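Local structure of spore coat polysaccharide biosynthesis protein SpsE (Bacillus subtilis, 1VLI) at residues V154-R159 / R181-N186; M161-A166 / N186-M191; A199-S204 / S292-G297; S204-I209 / I221-H226. The protein probably acts as an N-acylneuraminate-9-phosphate synthase of the NeuB family in the pathway that builds the spore coat polysaccharide. All coordinates share one frame; numbering follows the deposited sequence.

Contacts 1, 2 and 4 lie in the parallel barrel; contact 3 sets helix 293-296 against one of its loops. Contact 2 is the core of the set, two adjacent strands bonded main chain to main chain. Contact 4 is buried too but purely apolar, a helix start laid against strand 220-225; the two touch because strands 188-193 and 220-225 are neighbours in the sheet. Contacts 1 and 3 lie nearer the surface, on opposite sides of the chain's centre, and use polar groups: a salt bridge and an asparagine amide in contact 1, a bridging water in contact 3. Contact 1 shares Asn-186 with contact 2, and contact 3 shares Ser-204 with contact 4.

Contact 1 of 4, residues V154-R159 / R181-N186; sequences VARLNR and RAEGNN
A salt bridge, Arg-156 to Glu-183, and a side-chain amide, that of Asn-185, join two loops at the rim of the barrel: the turn after helix 148-155 and the turn between helix 170-181 and strand 188-193. Arg-156 reaches out with an extended chain and grips one carboxylate oxygen side-on. Its NE lies 2.6 Å from Glu-183 OE1, and its NH2 lies 3.0 Å from the same OE1. Both nitrogens keep the oxygen close to the guanidinium plane, yet they come from above one face of the carboxylate, the two planes being turned 50° apart. Nearer the backbone, Ala-155 CB packs on Glu-183 CB at 3.9 Å.

Asn-185 does the second job. With CG trans to its backbone N (chi1 -167°), the amide is carried across to the other turn, where ND2 gives both protons to main-chain carbonyls. Asn-185 ND2 lies 2.8 Å from Arg-159 O in a fairly straight bond, and 3.2 Å from Ala-155 O, where it meets a lone pair in the carbonyl plane. Ala-155 O also accepts from Asn-158 N, closing the beta turn there. The amide's OD1 takes a bond from Gln-187 NE2, which also reaches Asn-158 O. The buried amide thus has partners on nitrogen and oxygen, which fixes its rotation and ties the turns together, while the charged pair lies toward solvent, Arg-156 exposed and Glu-183 partly so.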
loop_
_atom_site.group_PDB
_atom_site.type_symbol
_atom_site.label_atom_id
_atom_site.label_comp_id
_atom_site.label_asym_id
_atom_site.label_seq_id
_atom_site.Cartn_x
_atom_site.Cartn_y
_atom_site.Cartn_z
ATOM N N VAL A 154 0.332 2.362 13.522
ATOM C CA VAL A 154 -0.988 2.140 12.989
ATOM C C VAL A 154 -1.637 0.867 13.572
ATOM O O VAL A 154 -2.831 0.859 13.877
ATOM C CB VAL A 154 -0.950 2.084 11.463
ATOM C CG1 VAL A 154 -2.341 1.915 10.934
ATOM C CG2 VAL A 154 -0.348 3.354 10.905
ATOM N N ALA A 155 -0.862 -0.209 13.726
ATOM C CA ALA A 155 -1.416 -1.433 14.319
ATOM C C ALA A 155 -2.174 -1.138 15.636
ATOM O O ALA A 155 -3.181 -1.769 15.924
ATOM C CB ALA A 155 -0.340 -2.454 14.545
ATOM N N ARG A 156 -1.683 -0.182 16.419
ATOM C CA ARG A 156 -2.277 0.126 17.726
ATOM C C ARG A 156 -3.641 0.821 17.652
ATOM O O ARG A 156 -4.303 0.981 18.665
ATOM C CB ARG A 156 -1.330 0.978 18.569
ATOM C CG ARG A 156 -0.258 0.182 19.247
ATOM C CD ARG A 156 0.802 1.043 19.877
ATOM N NE ARG A 156 1.959 0.239 20.229
ATOM C CZ ARG A 156 3.034 0.690 20.866
ATOM N NH1 ARG A 156 3.112 1.964 21.242
ATOM N NH2 ARG A 156 4.040 -0.143 21.130
ATOM N N LEU A 157 -4.045 1.229 16.457
ATOM C CA LEU A 157 -5.313 1.897 16.270
ATOM C C LEU A 157 -6.442 0.889 16.122
ATOM O O LEU A 157 -7.616 1.255 16.086
ATOM C CB LEU A 157 -5.235 2.816 15.052
ATOM C CG LEU A 157 -4.191 3.913 15.206
ATOM C CD1 LEU A 157 -3.946 4.645 13.882
ATOM C CD2 LEU A 157 -4.617 4.871 16.350
ATOM N N ASN A 158 -6.072 -0.380 16.023
ATOM C CA ASN A 158 -7.007 -1.504 15.962
ATOM C C ASN A 158 -7.993 -1.613 14.797
ATOM O O ASN A 158 -9.051 -2.217 14.898
ATOM C CB ASN A 158 -7.657 -1.795 17.313
ATOM C CG ASN A 158 -7.107 -3.090 17.933
ATOM O OD1 ASN A 158 -6.323 -3.020 18.890
ATOM N ND2 ASN A 158 -7.464 -4.281 17.346
ATOM N N ARG A 159 -7.596 -1.076 13.665
ATOM C CA ARG A 159 -8.354 -1.249 12.464
ATOM C C ARG A 159 -7.650 -2.231 11.538
ATOM O O ARG A 159 -6.446 -2.534 11.706
ATOM C CB ARG A 159 -8.554 0.111 11.809
ATOM C CG ARG A 159 -9.637 0.933 12.504
ATOM C CD ARG A 159 -11.045 0.288 12.361
ATOM N NE ARG A 159 -12.026 0.822 13.309
ATOM C CZ ARG A 159 -12.177 0.400 14.567
ATOM N NH1 ARG A 159 -11.409 -0.579 15.058
ATOM N NH2 ARG A 159 -13.098 0.964 15.341
ATOM N N ARG A 181 1.167 -8.003 14.336
ATOM C CA ARG A 181 0.623 -8.956 15.259
ATOM C C ARG A 181 1.066 -8.689 16.671
ATOM O O ARG A 181 0.245 -8.768 17.581
ATOM C CB ARG A 181 0.969 -10.368 14.858
ATOM C CG ARG A 181 -0.021 -10.918 13.919
ATOM C CD ARG A 181 0.071 -12.379 13.782
ATOM N NE ARG A 181 -0.679 -13.112 14.797
ATOM C CZ ARG A 181 -1.969 -13.416 14.711
ATOM N NH1 ARG A 181 -2.695 -13.033 13.663
ATOM N NH2 ARG A 181 -2.540 -14.101 15.690
ATOM N N ALA A 182 2.340 -8.335 16.853
ATOM C CA ALA A 182 2.894 -8.101 18.190
ATOM C C ALA A 182 2.148 -7.012 18.969
ATOM O O ALA A 182 2.244 -6.964 20.197
ATOM C CB ALA A 182 4.383 -7.760 18.109
ATOM N N GLU A 183 1.439 -6.123 18.267
ATOM C CA GLU A 183 0.695 -5.036 18.930
ATOM C C GLU A 183 -0.736 -5.416 19.279
ATOM O O GLU A 183 -1.513 -4.573 19.711
ATOM C CB GLU A 183 0.689 -3.763 18.078
ATOM C CG GLU A 183 2.060 -3.163 17.813
ATOM C CD GLU A 183 2.888 -2.955 19.073
ATOM O OE1 GLU A 183 2.360 -2.371 20.048
ATOM O OE2 GLU A 183 4.078 -3.367 19.086
ATOM N N GLY A 184 -1.084 -6.676 19.075
ATOM C CA GLY A 184 -2.422 -7.164 19.362
ATOM C C GLY A 184 -3.427 -7.057 18.225
ATOM O O GLY A 184 -4.589 -7.404 18.397
ATOM N N ASN A 185 -3.003 -6.575 17.063
ATOM C CA ASN A 185 -3.892 -6.472 15.917
ATOM C C ASN A 185 -3.723 -7.676 14.981
ATOM O O ASN A 185 -2.658 -7.870 14.413
ATOM C CB ASN A 185 -3.619 -5.159 15.179
ATOM C CG ASN A 185 -4.692 -4.819 14.163
ATOM O OD1 ASN A 185 -5.422 -5.688 13.724
ATOM N ND2 ASN A 185 -4.791 -3.542 13.790
ATOM N N ASN A 186 -4.771 -8.479 14.818
ATOM C CA ASN A 186 -4.701 -9.635 13.938
ATOM C C ASN A 186 -5.601 -9.565 12.708
ATOM O O ASN A 186 -5.855 -10.591 12.100
ATOM C CB ASN A 186 -4.849 -10.983 14.706
ATOM C CG ASN A 186 -6.192 -11.134 15.397
#

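Contact 2 of 4, residues M161-A166 / N186-M191; sequences MIFSTA and NQIAIM
Met-161 and Ile-188 start a run of parallel pairing that continues through Ile-162 with Ala-189 and Phe-163 with Ile-190 to Ser-164 with Met-191. Four main-chain bonds alternate between the strands. Met-161 N donates to Gln-187 O at 2.9 Å, and Ala-189 N donates back to Met-161 O. Phe-163 N then gives to Ala-189 O, and Met-191 N to Phe-163 O at 2.7 Å, the straightest of the four with 176° at the hydrogen. Ile-162 and Ser-164 turn their polar backbone atoms to strand 138-140, while Ile-188 and Ile-190 bond to Val-220 on the other flank.

Where the pairing ends, a side chain takes over: Thr-165 OG1 donates to Met-191 O at 2.7 Å and is itself bonded by Lys-301 NZ. Its chi1 of 63° sets OG1 between the backbone N and carbonyl carbon and leaves CG2 against Ile-190 CG2. Ser-164 OG is held by Lys-139 NZ.

On the side of the sheet that carries Phe-163, Ile-188 and Ile-190, the ring meets the isoleucines obliquely, Phe-163 CE2 lying 3.7 Å from Ile-188 CG2 and CZ 3.7 Å from Ile-190 CG1; the ring and Ile-190 run side by side. On the other, Ile-162 CG2 presses against CG of Met-191, modelled like Met-161 as selenomethionine, at 3.5 Å.

Helix 170-181 connects these adjacent strands as the crossover of a beta-alpha-beta unit of the TIM-barrel type. Ile-188 packs on Trp-177 and Ile-180 of that helix, whereas Met-191 faces Leu-244 and Glu-246 of strand 244-248.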
loop_
_atom_site.group_PDB
_atom_site.type_symbol
_atom_site.label_atom_id
_atom_site.label_comp_id
_atom_site.label_asym_id
_atom_site.label_seq_id
_atom_site.Cartn_x
_atom_site.Cartn_y
_atom_site.Cartn_z
HETATM N N MSE A 161 -5.680 -3.823 8.453
HETATM C CA MSE A 161 -4.498 -3.345 7.782
HETATM C C MSE A 161 -4.242 -4.114 6.532
HETATM O O MSE A 161 -4.325 -5.351 6.537
HETATM C CB MSE A 161 -3.371 -3.422 8.733
HETATM C CG MSE A 161 -3.476 -2.233 9.647
HETATM SE SE MSE A 161 -2.099 -1.977 10.823
HETATM C CE MSE A 161 -0.552 -1.632 9.611
ATOM N N ILE A 162 -4.036 -3.387 5.439
ATOM C CA ILE A 162 -3.764 -4.019 4.146
ATOM C C ILE A 162 -2.390 -3.595 3.722
ATOM O O ILE A 162 -2.153 -2.385 3.585
ATOM C CB ILE A 162 -4.759 -3.548 3.089
ATOM C CG1 ILE A 162 -6.195 -3.726 3.580
ATOM C CG2 ILE A 162 -4.540 -4.296 1.769
ATOM C CD1 ILE A 162 -7.207 -3.016 2.707
ATOM N N PHE A 163 -1.470 -4.545 3.545
ATOM C CA PHE A 163 -0.141 -4.126 3.095
ATOM C C PHE A 163 0.303 -4.795 1.802
ATOM O O PHE A 163 -0.058 -5.928 1.523
ATOM C CB PHE A 163 0.900 -4.120 4.214
ATOM C CG PHE A 163 1.365 -5.481 4.653
ATOM C CD1 PHE A 163 2.410 -6.152 3.966
ATOM C CD2 PHE A 163 0.822 -6.074 5.789
ATOM C CE1 PHE A 163 2.880 -7.357 4.408
ATOM C CE2 PHE A 163 1.284 -7.322 6.229
ATOM C CZ PHE A 163 2.328 -7.956 5.549
ATOM N N SER A 164 1.027 -4.044 0.984
ATOM C CA SER A 164 1.398 -4.499 -0.317
ATOM C C SER A 164 2.829 -5.024 -0.294
ATOM O O SER A 164 3.599 -4.721 0.613
ATOM C CB SER A 164 1.221 -3.358 -1.294
ATOM O OG SER A 164 -0.110 -3.370 -1.804
ATOM N N THR A 165 3.195 -5.816 -1.279
ATOM C CA THR A 165 4.486 -6.497 -1.216
ATOM C C THR A 165 5.322 -6.463 -2.496
ATOM O O THR A 165 6.077 -7.420 -2.759
ATOM C CB THR A 165 4.267 -7.967 -0.812
ATOM O OG1 THR A 165 3.496 -8.622 -1.822
ATOM C CG2 THR A 165 3.405 -8.088 0.466
ATOM N N ALA A 166 5.217 -5.398 -3.296
ATOM C CA ALA A 166 6.008 -5.336 -4.530
ATOM C C ALA A 166 7.482 -5.393 -4.202
ATOM O O ALA A 166 7.967 -4.653 -3.327
ATOM C CB ALA A 166 5.715 -4.095 -5.328
ATOM N N ASN A 186 -4.771 -8.479 14.818
ATOM C CA ASN A 186 -4.701 -9.635 13.938
ATOM C C ASN A 186 -5.601 -9.565 12.708
ATOM O O ASN A 186 -5.855 -10.591 12.100
ATOM C CB ASN A 186 -4.849 -10.983 14.706
ATOM C CG ASN A 186 -6.192 -11.134 15.397
ATOM N N GLN A 187 -6.020 -8.362 12.314
ATOM C CA GLN A 187 -6.855 -8.139 11.108
ATOM C C GLN A 187 -5.994 -7.652 9.949
ATOM O O GLN A 187 -5.995 -6.458 9.614
ATOM C CB GLN A 187 -7.953 -7.099 11.392
ATOM C CG GLN A 187 -8.560 -7.216 12.785
ATOM C CD GLN A 187 -9.186 -5.915 13.263
ATOM O OE1 GLN A 187 -10.339 -5.664 12.948
ATOM N NE2 GLN A 187 -8.427 -5.088 14.032
ATOM N N ILE A 188 -5.243 -8.582 9.362
ATOM C CA ILE A 188 -4.187 -8.260 8.390
ATOM C C ILE A 188 -4.513 -8.879 7.042
ATOM O O ILE A 188 -4.989 -10.004 6.990
ATOM C CB ILE A 188 -2.860 -8.806 8.898
ATOM C CG1 ILE A 188 -2.526 -8.193 10.243
ATOM C CG2 ILE A 188 -1.731 -8.575 7.897
ATOM C CD1 ILE A 188 -1.389 -8.917 10.962
ATOM N N ALA A 189 -4.300 -8.116 5.964
ATOM C CA ALA A 189 -4.425 -8.608 4.578
ATOM C C ALA A 189 -3.117 -8.253 3.877
ATOM O O ALA A 189 -2.591 -7.146 4.066
ATOM C CB ALA A 189 -5.602 -7.987 3.848
ATOM N N ILE A 190 -2.614 -9.179 3.067
ATOM C CA ILE A 190 -1.294 -9.033 2.427
ATOM C C ILE A 190 -1.546 -9.065 0.928
ATOM O O ILE A 190 -2.093 -10.036 0.442
ATOM C CB ILE A 190 -0.383 -10.225 2.832
ATOM C CG1 ILE A 190 -0.255 -10.310 4.364
ATOM C CG2 ILE A 190 1.000 -10.119 2.163
ATOM C CD1 ILE A 190 0.701 -11.366 4.868
HETATM N N MSE A 191 -1.191 -8.000 0.201
HETATM C CA MSE A 191 -1.420 -7.971 -1.243
HETATM C C MSE A 191 -0.143 -8.386 -1.975
HETATM O O MSE A 191 0.916 -7.863 -1.709
HETATM C CB MSE A 191 -1.832 -6.600 -1.729
HETATM C CG MSE A 191 -2.999 -5.919 -0.922
HETATM SE SE MSE A 191 -4.659 -6.854 -1.177
HETATM C CE MSE A 191 -5.174 -6.111 -2.909
#

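Contact 3 of 4, residues A199-S204 / S292-G297; sequences APPEYS and SEKLLG
Lys-294 lays its aliphatic chain alongside Glu-202, CD coming 4.1 Å from Glu-202 CG, and then curls alongside Pro-201. Bends at chi3 and chi4 (71° and 73°) bring NZ to 3.5 Å from Pro-201 CB. The carboxylate and the ammonium stay apart, with 4.9 Å between Glu-202 OE2 and Lys-294 NZ, so any attraction between them is probably through space rather than by contact.

Deeper in, Leu-295 rests CD2 against both Pro-201 and Ser-204, 3.7 Å from Ser-204 OG and about as near to Pro-201 O. That hydroxyl is already engaged: it donates to Pro-201 O at 2.7 Å, and Ser-204 N reaches the same oxygen from the same face. A water joins the two backbones, 2.7 Å from Glu-202 O and 2.9 Å from Lys-294 O.

Leu-295 is also held through its backbone, since its N donates to Ser-292 OG at 3.2 Å. Pro-201 and Lys-294 both touch Glu-232 of helix 232-239, and Leu-295 touches Ala-236 there. What results is a short, N-capped helix, Ser-292 being the N-cap, set against a one-turn 3-10 segment in the loop that leads from strand 188-193 to helix 208-215 of the barrel.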
loop_
_atom_site.group_PDB
_atom_site.type_symbol
_atom_site.label_atom_id
_atom_site.label_comp_id
_atom_site.label_asym_id
_atom_site.label_seq_id
_atom_site.Cartn_x
_atom_site.Cartn_y
_atom_site.Cartn_z
ATOM N N ALA A 199 1.943 -3.569 -15.863
ATOM C CA ALA A 199 2.726 -4.770 -15.682
ATOM C C ALA A 199 2.304 -5.796 -16.728
ATOM O O ALA A 199 1.152 -6.234 -16.737
ATOM C CB ALA A 199 2.520 -5.315 -14.287
ATOM N N PRO A 200 3.222 -6.176 -17.619
ATOM C CA PRO A 200 2.928 -7.206 -18.621
ATOM C C PRO A 200 2.493 -8.506 -17.926
ATOM O O PRO A 200 3.030 -8.826 -16.860
ATOM C CB PRO A 200 4.272 -7.400 -19.336
ATOM C CG PRO A 200 5.063 -6.178 -19.057
ATOM C CD PRO A 200 4.605 -5.664 -17.727
ATOM N N PRO A 201 1.544 -9.240 -18.507
ATOM C CA PRO A 201 1.068 -10.515 -17.943
ATOM C C PRO A 201 2.155 -11.501 -17.426
ATOM O O PRO A 201 1.934 -12.146 -16.395
ATOM C CB PRO A 201 0.308 -11.154 -19.119
ATOM C CG PRO A 201 -0.152 -10.023 -19.932
ATOM C CD PRO A 201 0.855 -8.911 -19.766
ATOM N N GLU A 202 3.280 -11.624 -18.150
ATOM C CA GLU A 202 4.384 -12.555 -17.818
ATOM C C GLU A 202 4.953 -12.285 -16.432
ATOM O O GLU A 202 5.581 -13.169 -15.829
ATOM C CB GLU A 202 5.547 -12.444 -18.815
ATOM C CG GLU A 202 5.159 -12.278 -20.276
ATOM C CD GLU A 202 4.867 -10.834 -20.658
ATOM O OE1 GLU A 202 5.751 -9.973 -20.462
ATOM O OE2 GLU A 202 3.757 -10.563 -21.170
ATOM N N TYR A 203 4.742 -11.058 -15.946
ATOM C CA TYR A 203 5.299 -10.623 -14.675
ATOM C C TYR A 203 4.358 -10.752 -13.477
ATOM O O TYR A 203 4.712 -10.353 -12.362
ATOM C CB TYR A 203 5.857 -9.200 -14.781
ATOM C CG TYR A 203 7.032 -9.101 -15.722
ATOM C CD1 TYR A 203 8.295 -9.608 -15.363
ATOM C CD2 TYR A 203 6.885 -8.527 -16.988
ATOM C CE1 TYR A 203 9.379 -9.526 -16.242
ATOM C CE2 TYR A 203 7.962 -8.434 -17.870
ATOM C CZ TYR A 203 9.200 -8.934 -17.491
ATOM O OH TYR A 203 10.251 -8.837 -18.368
ATOM N N SER A 204 3.186 -11.336 -13.695
ATOM C CA SER A 204 2.182 -11.502 -12.637
ATOM C C SER A 204 2.662 -12.353 -11.460
ATOM O O SER A 204 2.333 -12.049 -10.308
ATOM C CB SER A 204 0.920 -12.126 -13.210
ATOM O OG SER A 204 0.466 -11.366 -14.310
ATOM N N SER A 292 -2.712 -20.303 -16.769
ATOM C CA SER A 292 -1.577 -20.454 -17.688
ATOM C C SER A 292 -0.185 -20.405 -17.027
ATOM O O SER A 292 0.004 -19.800 -15.969
ATOM C CB SER A 292 -1.664 -19.436 -18.838
ATOM O OG SER A 292 -1.262 -18.131 -18.447
ATOM N N GLU A 293 0.782 -21.068 -17.666
ATOM C CA GLU A 293 2.190 -21.004 -17.269
ATOM C C GLU A 293 2.674 -19.570 -17.181
ATOM O O GLU A 293 3.538 -19.252 -16.358
ATOM C CB GLU A 293 3.034 -21.683 -18.322
ATOM C CG GLU A 293 4.300 -22.287 -17.769
ATOM C CD GLU A 293 4.010 -23.579 -17.034
ATOM O OE1 GLU A 293 3.599 -23.506 -15.846
ATOM O OE2 GLU A 293 4.185 -24.659 -17.656
ATOM N N LYS A 294 2.111 -18.726 -18.056
ATOM C CA LYS A 294 2.549 -17.361 -18.269
ATOM C C LYS A 294 2.119 -16.546 -17.066
ATOM O O LYS A 294 2.895 -15.754 -16.562
ATOM C CB LYS A 294 1.975 -16.802 -19.590
ATOM C CG LYS A 294 2.336 -15.318 -19.892
ATOM C CD LYS A 294 2.295 -14.921 -21.386
ATOM C CE LYS A 294 0.861 -14.840 -21.977
ATOM N NZ LYS A 294 0.032 -13.654 -21.540
ATOM N N LEU A 295 0.901 -16.776 -16.582
ATOM C CA LEU A 295 0.413 -16.076 -15.397
ATOM C C LEU A 295 0.947 -16.656 -14.091
ATOM O O LEU A 295 1.178 -15.905 -13.138
ATOM C CB LEU A 295 -1.115 -16.018 -15.373
ATOM C CG LEU A 295 -1.781 -15.222 -16.492
ATOM C CD1 LEU A 295 -3.253 -15.553 -16.539
ATOM C CD2 LEU A 295 -1.539 -13.713 -16.344
ATOM N N LEU A 296 1.176 -17.973 -14.031
ATOM C CA LEU A 296 1.679 -18.560 -12.784
ATOM C C LEU A 296 3.057 -18.028 -12.397
ATOM O O LEU A 296 3.282 -17.622 -11.240
ATOM C CB LEU A 296 1.609 -20.090 -12.790
ATOM C CG LEU A 296 0.174 -20.647 -12.644
ATOM C CD1 LEU A 296 0.112 -22.160 -12.824
ATOM C CD2 LEU A 296 -0.539 -20.236 -11.336
ATOM N N GLY A 297 3.949 -17.953 -13.375
ATOM C CA GLY A 297 5.346 -17.622 -13.104
ATOM C C GLY A 297 5.949 -18.488 -12.005
ATOM O O GLY A 297 5.686 -19.694 -11.910
HETATM O O HOH W 1 3.951 -14.574 -14.171
#

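Contact 4 of 4, residues S204-I209 / I221-H226; sequences SNLSVI and IGFSDH
Leu-206 and Ile-209 fit over Phe-223 and Ile-221 where the start of helix 208-215 lies on strand 220-225. The two strands 188-193 and 220-225, with this helix as their crossover, make a beta-alpha-beta unit of the TIM-barrel type, and the packing is the helix-on-strand layer outside the barrel.

The largest bump from the strand is Phe-223. With CG trans to the backbone N (chi1 179°), its ring extends along the side chain of Leu-206, while Ile-209 settles on the same side at the ring's root. Leu-206 drops CD2 onto one face of the Phe-223 ring in a CH-pi contact, 4.0 Å from the ring centroid and 23° off the normal, toward the CE1 and CZ rim. Asp-225 CA, two residues on, lies over the opposite face, also toward the rim, so the ring is sandwiched.

Ile-209 fills the next space along. Its CD1 reaches to 3.9 Å from Phe-223 CB, with the two side chains at about a right angle. Ile-209 CG1 comes to 4.2 Å from Gly-222 O. Its other branch, CG2, slides past Ile-221 in the opposite direction, 4.1 Å from Ile-221 CG2.

Helix 232-239 closes over the same group: Ala-237 touches both Ile-209 and Phe-223, and Ala-236 touches Leu-206. Beyond the packed part the strand leads to His-226, which binds zinc with His-248. At the far end of the contact, Ile-221 CG2 lies 3.9 Å from Ile-209 O.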
loop_
_atom_site.group_PDB
_atom_site.type_symbol
_atom_site.label_atom_id
_atom_site.label_comp_id
_atom_site.label_asym_id
_atom_site.label_seq_id
_atom_site.Cartn_x
_atom_site.Cartn_y
_atom_site.Cartn_z
ATOM N N SER A 204 3.186 -11.336 -13.695
ATOM C CA SER A 204 2.182 -11.502 -12.637
ATOM C C SER A 204 2.662 -12.353 -11.460
ATOM O O SER A 204 2.333 -12.049 -10.308
ATOM C CB SER A 204 0.920 -12.126 -13.210
ATOM O OG SER A 204 0.466 -11.366 -14.310
ATOM N N ASN A 205 3.411 -13.417 -11.764
ATOM C CA ASN A 205 3.776 -14.448 -10.803
ATOM C C ASN A 205 2.659 -14.801 -9.826
ATOM O O ASN A 205 2.854 -14.744 -8.619
ATOM C CB ASN A 205 5.049 -14.060 -10.048
ATOM C CG ASN A 205 6.277 -14.047 -10.949
ATOM O OD1 ASN A 205 6.739 -15.105 -11.468
ATOM N ND2 ASN A 205 6.829 -12.856 -11.138
ATOM N N LEU A 206 1.505 -15.194 -10.347
ATOM C CA LEU A 206 0.347 -15.529 -9.500
ATOM C C LEU A 206 0.509 -16.751 -8.575
ATOM O O LEU A 206 -0.233 -16.888 -7.592
ATOM C CB LEU A 206 -0.917 -15.669 -10.352
ATOM C CG LEU A 206 -1.403 -14.476 -11.174
ATOM C CD1 LEU A 206 -2.848 -14.683 -11.611
ATOM C CD2 LEU A 206 -1.296 -13.194 -10.364
ATOM N N SER A 207 1.467 -17.647 -8.875
ATOM C CA SER A 207 1.712 -18.771 -7.961
ATOM C C SER A 207 2.143 -18.267 -6.567
ATOM O O SER A 207 2.134 -19.016 -5.602
ATOM C CB SER A 207 2.721 -19.776 -8.536
ATOM O OG SER A 207 3.875 -19.092 -8.962
ATOM N N VAL A 208 2.468 -16.985 -6.462
ATOM C CA VAL A 208 2.807 -16.384 -5.204
ATOM C C VAL A 208 1.630 -16.330 -4.239
ATOM O O VAL A 208 1.813 -16.408 -3.013
ATOM C CB VAL A 208 3.358 -14.969 -5.427
ATOM C CG1 VAL A 208 3.338 -14.134 -4.130
ATOM C CG2 VAL A 208 4.748 -15.032 -6.007
ATOM N N ILE A 209 0.418 -16.188 -4.784
ATOM C CA ILE A 209 -0.774 -16.077 -3.953
ATOM C C ILE A 209 -1.017 -17.304 -3.040
ATOM O O ILE A 209 -1.040 -17.115 -1.824
ATOM C CB ILE A 209 -2.016 -15.705 -4.813
ATOM C CG1 ILE A 209 -1.870 -14.264 -5.325
ATOM C CG2 ILE A 209 -3.312 -15.905 -4.002
ATOM C CD1 ILE A 209 -2.975 -13.840 -6.329
ATOM N N ILE A 221 -5.147 -13.048 1.928
ATOM C CA ILE A 221 -4.229 -12.696 0.823
ATOM C C ILE A 221 -4.992 -12.114 -0.368
ATOM O O ILE A 221 -5.975 -12.700 -0.817
ATOM C CB ILE A 221 -3.400 -13.954 0.357
ATOM C CG1 ILE A 221 -2.654 -14.609 1.526
ATOM C CG2 ILE A 221 -2.350 -13.588 -0.702
ATOM C CD1 ILE A 221 -1.435 -13.903 1.925
ATOM N N GLY A 222 -4.535 -10.969 -0.879
ATOM C CA GLY A 222 -5.065 -10.427 -2.140
ATOM C C GLY A 222 -4.065 -10.222 -3.267
ATOM O O GLY A 222 -2.916 -10.778 -3.263
ATOM N N PHE A 223 -4.509 -9.454 -4.253
ATOM C CA PHE A 223 -3.718 -9.109 -5.434
ATOM C C PHE A 223 -4.041 -7.686 -5.898
ATOM O O PHE A 223 -5.183 -7.412 -6.263
ATOM C CB PHE A 223 -4.077 -10.092 -6.544
ATOM C CG PHE A 223 -3.353 -9.867 -7.847
ATOM C CD1 PHE A 223 -1.959 -9.831 -7.899
ATOM C CD2 PHE A 223 -4.071 -9.790 -9.045
ATOM C CE1 PHE A 223 -1.271 -9.659 -9.114
ATOM C CE2 PHE A 223 -3.402 -9.611 -10.275
ATOM C CZ PHE A 223 -1.995 -9.560 -10.313
ATOM N N SER A 224 -3.058 -6.781 -5.869
ATOM C CA SER A 224 -3.215 -5.496 -6.570
ATOM C C SER A 224 -2.698 -5.690 -7.980
ATOM O O SER A 224 -1.524 -6.038 -8.176
ATOM C CB SER A 224 -2.480 -4.347 -5.899
ATOM O OG SER A 224 -2.646 -4.412 -4.495
ATOM N N ASP A 225 -3.595 -5.456 -8.940
ATOM C CA ASP A 225 -3.370 -5.757 -10.335
ATOM C C ASP A 225 -2.953 -4.531 -11.110
ATOM O O ASP A 225 -3.723 -3.575 -11.214
ATOM C CB ASP A 225 -4.639 -6.365 -10.928
ATOM C CG ASP A 225 -4.435 -6.893 -12.336
ATOM O OD1 ASP A 225 -3.278 -7.008 -12.796
ATOM O OD2 ASP A 225 -5.388 -7.232 -13.062
ATOM N N HIS A 226 -1.740 -4.559 -11.655
ATOM C CA HIS A 226 -1.226 -3.461 -12.467
ATOM C C HIS A 226 -1.201 -3.742 -13.969
ATOM O O HIS A 226 -0.691 -2.936 -14.745
ATOM C CB HIS A 226 0.162 -3.026 -11.991
ATOM C CG HIS A 226 0.147 -2.296 -10.688
ATOM N ND1 HIS A 226 1.095 -2.497 -9.711
ATOM C CD2 HIS A 226 -0.714 -1.376 -10.194
ATOM C CE1 HIS A 226 0.826 -1.725 -8.674
ATOM N NE2 HIS A 226 -0.270 -1.038 -8.941
#